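Local coordinates for devB protein (Vibrio cholerae O1 biovar eltor str. N16961, PDB 1Y89) that probably hydrolyses 6-phosphogluconolactone to 6-phosphogluconate in the pentose phosphate pathway, at residues Asp142-Tyr155 with Glu209-Thr221. Numbering follows the deposited sequence.
Sequences DGHTASLFPGQTDY and EQLPYPAAKIHST. With PO4 (phosphate ion), chain C.
Tyr155 and Pro214 bury the most surface here and meet at about a right angle. The phenol end of Tyr155 lies against the proline, with OH 3.2 Å from Pro214 CA and 3.4 Å from Pro214 CG. Ile218 CG1 sits at the edge of the same ring, 3.9 Å from Tyr155 CE1, and the Lys217 chain crosses near its hydroxyl end. Thr153 CG2 covers one ring face over its centre. A water lies 2.7 Å from Tyr155 OH and donates a hydrogen bond to Pro212 O.

Pro214 is the first residue of helix 214-217, and its ring packs among Gly143, Leu148, Pro150, Thr153 and Tyr155. Its CG lies 3.3 Å from Leu148 O, and Pro150 packs across its ring. Ile218 adds apolar contacts to Leu148 and Thr145. Its CG1 stands anti to the carbonyl carbon (chi1 -71°), and from there CD1 reaches Leu148 CD1 at 3.8 Å.

Gly143 passes close beside Tyr213, with Gly143 CA 3.8 Å from Tyr213 CD1. Its carbonyl accepts a nearly straight bond from the first turn of the helix, Ala215 N to Gly143 O at 3.0 Å and 168°. Next to it, Asp142 OD1 takes both His144 ND1 and His144 N, the latter closing an Asx turn. His144 NE2 donates to phosphate O1 at 2.7 Å; Arg70 and Arg173 also hydrogen-bond the ion. The ion is probably from the crystallisation liquor, but it is consistent with a site for a phosphorylated sugar.

The contact thus joins the loop between strands 134-137 and 161-165 to the short helix 214-217 ahead of strand 224-230. Helix 178-183 touches Thr145 and Ile218, helix 197-205 packs on Tyr213, and strand 172-176 adjoins Leu148 and Phe149.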
# COMPACT_ATOMS: atom_id res chain seq x y z
N ASP A 142 7.71 14.14 -19.49
CA ASP A 142 6.98 15.44 -19.50
C ASP A 142 5.79 15.44 -18.55
O ASP A 142 5.00 16.40 -18.49
CB ASP A 142 6.50 15.76 -20.93
CG ASP A 142 5.44 14.77 -21.42
OD1 ASP A 142 5.30 13.67 -20.81
OD2 ASP A 142 4.77 15.09 -22.42
N GLY A 143 5.65 14.37 -17.78
CA GLY A 143 4.54 14.26 -16.83
C GLY A 143 3.21 13.78 -17.43
O GLY A 143 2.22 13.75 -16.72
N HIS A 144 3.17 13.40 -18.71
CA HIS A 144 1.89 13.03 -19.30
C HIS A 144 1.49 11.65 -18.80
O HIS A 144 2.33 10.88 -18.35
CB HIS A 144 1.88 13.06 -20.86
CG HIS A 144 2.48 11.85 -21.53
ND1 HIS A 144 3.84 11.69 -21.74
CD2 HIS A 144 1.89 10.75 -22.07
CE1 HIS A 144 4.06 10.56 -22.40
NE2 HIS A 144 2.89 9.98 -22.62
N THR A 145 0.21 11.34 -18.88
CA THR A 145 -0.26 9.99 -18.58
C THR A 145 -1.37 9.69 -19.60
O THR A 145 -1.93 10.62 -20.21
CB THR A 145 -0.78 9.89 -17.13
OG1 THR A 145 -1.00 8.51 -16.80
CG2 THR A 145 -2.10 10.69 -16.93
N ALA A 146 -1.66 8.41 -19.83
CA ALA A 146 -2.48 8.02 -20.98
C ALA A 146 -1.98 8.84 -22.18
O ALA A 146 -0.78 8.91 -22.39
CB ALA A 146 -3.99 8.29 -20.69
N SER A 147 -2.87 9.49 -22.96
CA SER A 147 -2.40 10.42 -24.01
C SER A 147 -2.92 11.83 -23.71
O SER A 147 -3.35 12.59 -24.63
CB SER A 147 -2.79 9.95 -25.44
OG SER A 147 -1.85 8.96 -25.88
N LEU A 148 -2.89 12.15 -22.42
CA LEU A 148 -3.23 13.45 -21.89
C LEU A 148 -1.91 14.16 -21.64
O LEU A 148 -1.20 13.83 -20.68
CB LEU A 148 -4.00 13.28 -20.57
CG LEU A 148 -5.31 12.49 -20.71
CD1 LEU A 148 -5.95 12.25 -19.32
CD2 LEU A 148 -6.27 13.18 -21.72
N PHE A 149 -1.59 15.12 -22.50
CA PHE A 149 -0.28 15.77 -22.50
C PHE A 149 -0.36 17.15 -21.86
O PHE A 149 -1.40 17.82 -21.96
CB PHE A 149 0.25 15.87 -23.93
CG PHE A 149 0.67 14.53 -24.50
CD1 PHE A 149 1.94 14.02 -24.25
CD2 PHE A 149 -0.21 13.80 -25.30
CE1 PHE A 149 2.33 12.78 -24.78
CE2 PHE A 149 0.16 12.55 -25.83
CZ PHE A 149 1.41 12.03 -25.55
N PRO A 150 0.75 17.60 -21.23
CA PRO A 150 0.77 18.92 -20.56
C PRO A 150 0.43 20.04 -21.54
O PRO A 150 0.85 20.01 -22.69
CB PRO A 150 2.23 19.06 -20.06
CG PRO A 150 3.01 17.91 -20.67
CD PRO A 150 2.03 16.86 -21.11
N GLY A 151 -0.37 20.99 -21.10
CA GLY A 151 -0.80 22.11 -21.95
C GLY A 151 -1.90 21.78 -22.95
O GLY A 151 -2.50 22.70 -23.52
N GLN A 152 -2.16 20.50 -23.20
CA GLN A 152 -3.19 20.13 -24.17
C GLN A 152 -4.32 19.30 -23.59
O GLN A 152 -5.21 18.86 -24.32
CB GLN A 152 -2.58 19.53 -25.46
CG GLN A 152 -1.67 18.33 -25.33
CD GLN A 152 -1.19 17.76 -26.70
OE1 GLN A 152 -1.59 16.65 -27.12
NE2 GLN A 152 -0.35 18.52 -27.40
N THR A 153 -4.31 19.13 -22.26
CA THR A 153 -5.33 18.37 -21.57
C THR A 153 -6.45 19.29 -21.03
O THR A 153 -6.18 20.28 -20.33
CB THR A 153 -4.72 17.59 -20.39
OG1 THR A 153 -3.75 16.67 -20.90
CG2 THR A 153 -5.79 16.83 -19.59
N ASP A 154 -7.69 18.94 -21.34
CA ASP A 154 -8.86 19.64 -20.82
C ASP A 154 -9.37 18.82 -19.64
O ASP A 154 -10.03 17.79 -19.84
CB ASP A 154 -9.93 19.80 -21.89
CG ASP A 154 -11.21 20.46 -21.35
OD1 ASP A 154 -11.24 20.88 -20.17
OD2 ASP A 154 -12.18 20.54 -22.11
N TYR A 155 -9.04 19.28 -18.43
CA TYR A 155 -9.38 18.57 -17.21
C TYR A 155 -10.86 18.66 -16.91
O TYR A 155 -11.34 17.98 -16.03
CB TYR A 155 -8.57 19.09 -15.99
CG TYR A 155 -7.10 18.85 -16.14
CD1 TYR A 155 -6.53 17.59 -15.81
CD2 TYR A 155 -6.29 19.83 -16.65
CE1 TYR A 155 -5.16 17.36 -15.98
CE2 TYR A 155 -4.90 19.61 -16.81
CZ TYR A 155 -4.36 18.38 -16.49
OH TYR A 155 -3.00 18.21 -16.68
N GLU A 209 -0.82 22.07 -8.27
CA GLU A 209 -1.27 23.30 -8.95
C GLU A 209 -0.11 24.08 -9.54
O GLU A 209 -0.29 24.90 -10.45
CB GLU A 209 -2.08 24.22 -8.02
CG GLU A 209 -2.99 23.50 -7.03
CD GLU A 209 -2.26 23.10 -5.75
OE1 GLU A 209 -1.75 24.02 -5.03
OE2 GLU A 209 -2.20 21.88 -5.45
N GLN A 210 1.08 23.84 -9.01
CA GLN A 210 2.28 24.52 -9.51
C GLN A 210 3.00 23.72 -10.59
O GLN A 210 4.02 24.16 -11.11
CB GLN A 210 3.24 24.82 -8.36
CG GLN A 210 2.68 25.73 -7.27
CD GLN A 210 3.69 25.96 -6.17
OE1 GLN A 210 4.91 25.92 -6.40
NE2 GLN A 210 3.20 26.21 -4.95
N LEU A 211 2.45 22.56 -10.95
CA LEU A 211 3.09 21.69 -11.94
C LEU A 211 2.22 21.54 -13.19
O LEU A 211 1.00 21.42 -13.10
CB LEU A 211 3.33 20.29 -11.33
CG LEU A 211 4.38 20.16 -10.22
CD1 LEU A 211 4.42 18.72 -9.72
CD2 LEU A 211 5.76 20.63 -10.70
N PRO A 212 2.85 21.54 -14.37
CA PRO A 212 2.06 21.37 -15.59
C PRO A 212 1.75 19.88 -15.90
O PRO A 212 1.10 19.58 -16.91
CB PRO A 212 2.95 22.01 -16.65
CG PRO A 212 4.34 21.72 -16.17
CD PRO A 212 4.29 21.70 -14.66
N TYR A 213 2.10 18.96 -15.00
CA TYR A 213 2.03 17.51 -15.27
C TYR A 213 0.65 16.90 -15.03
O TYR A 213 0.20 16.85 -13.90
CB TYR A 213 3.03 16.77 -14.37
CG TYR A 213 4.42 17.32 -14.37
CD1 TYR A 213 4.99 17.79 -15.55
CD2 TYR A 213 5.19 17.35 -13.21
CE1 TYR A 213 6.29 18.28 -15.57
CE2 TYR A 213 6.48 17.84 -13.21
CZ TYR A 213 7.03 18.30 -14.41
OH TYR A 213 8.32 18.80 -14.46
N PRO A 214 -0.00 16.37 -16.09
CA PRO A 214 -1.25 15.64 -15.87
C PRO A 214 -1.15 14.57 -14.75
O PRO A 214 -2.07 14.45 -13.94
CB PRO A 214 -1.52 15.00 -17.25
CG PRO A 214 -0.89 16.06 -18.23
CD PRO A 214 0.34 16.50 -17.53
N ALA A 215 -0.06 13.79 -14.73
CA ALA A 215 0.08 12.74 -13.70
C ALA A 215 0.14 13.31 -12.27
O ALA A 215 -0.27 12.62 -11.33
CB ALA A 215 1.30 11.84 -13.96
N ALA A 216 0.67 14.53 -12.10
CA ALA A 216 0.58 15.22 -10.79
C ALA A 216 -0.85 15.67 -10.41
O ALA A 216 -1.19 15.76 -9.22
CB ALA A 216 1.51 16.43 -10.75
N LYS A 217 -1.67 15.96 -11.42
CA LYS A 217 -3.01 16.54 -11.24
C LYS A 217 -4.16 15.54 -11.16
O LYS A 217 -5.25 15.87 -10.67
CB LYS A 217 -3.31 17.51 -12.39
CG LYS A 217 -2.41 18.72 -12.42
CD LYS A 217 -2.85 19.67 -13.52
CE LYS A 217 -1.76 20.68 -13.86
NZ LYS A 217 -1.59 21.66 -12.74
N ILE A 218 -3.96 14.34 -11.69
CA ILE A 218 -5.07 13.41 -11.86
C ILE A 218 -5.03 12.38 -10.74
O ILE A 218 -4.04 11.65 -10.59
CB ILE A 218 -5.04 12.75 -13.29
CG1 ILE A 218 -5.42 13.81 -14.34
CG2 ILE A 218 -6.02 11.58 -13.36
CD1 ILE A 218 -5.10 13.39 -15.80
N HIS A 219 -6.08 12.33 -9.93
CA HIS A 219 -6.16 11.27 -8.91
C HIS A 219 -7.58 10.73 -8.86
O HIS A 219 -8.55 11.41 -9.26
CB HIS A 219 -5.72 11.79 -7.51
CG HIS A 219 -6.43 13.05 -7.10
ND1 HIS A 219 -5.91 14.30 -7.36
CD2 HIS A 219 -7.61 13.24 -6.46
CE1 HIS A 219 -6.76 15.22 -6.90
NE2 HIS A 219 -7.80 14.60 -6.36
N SER A 220 -7.72 9.51 -8.36
CA SER A 220 -9.06 9.00 -8.09
C SER A 220 -9.75 9.92 -7.09
O SER A 220 -9.22 10.17 -5.97
CB SER A 220 -8.98 7.60 -7.52
OG SER A 220 -10.28 7.15 -7.18
N THR A 221 -10.94 10.41 -7.45
CA THR A 221 -11.70 11.30 -6.57
C THR A 221 -12.09 10.64 -5.24
O THR A 221 -11.87 11.24 -4.19
CB THR A 221 -13.02 11.79 -7.25
OG1 THR A 221 -12.70 12.25 -8.58
CG2 THR A 221 -13.70 12.94 -6.44
P PO4 C . 3.77 7.30 -24.81
O1 PO4 C . 2.51 8.12 -24.57
O2 PO4 C . 4.81 7.77 -23.86
O3 PO4 C . 3.36 5.89 -24.57
O4 PO4 C . 4.22 7.54 -26.20
O HOH W 1 -1.58 20.11 -17.96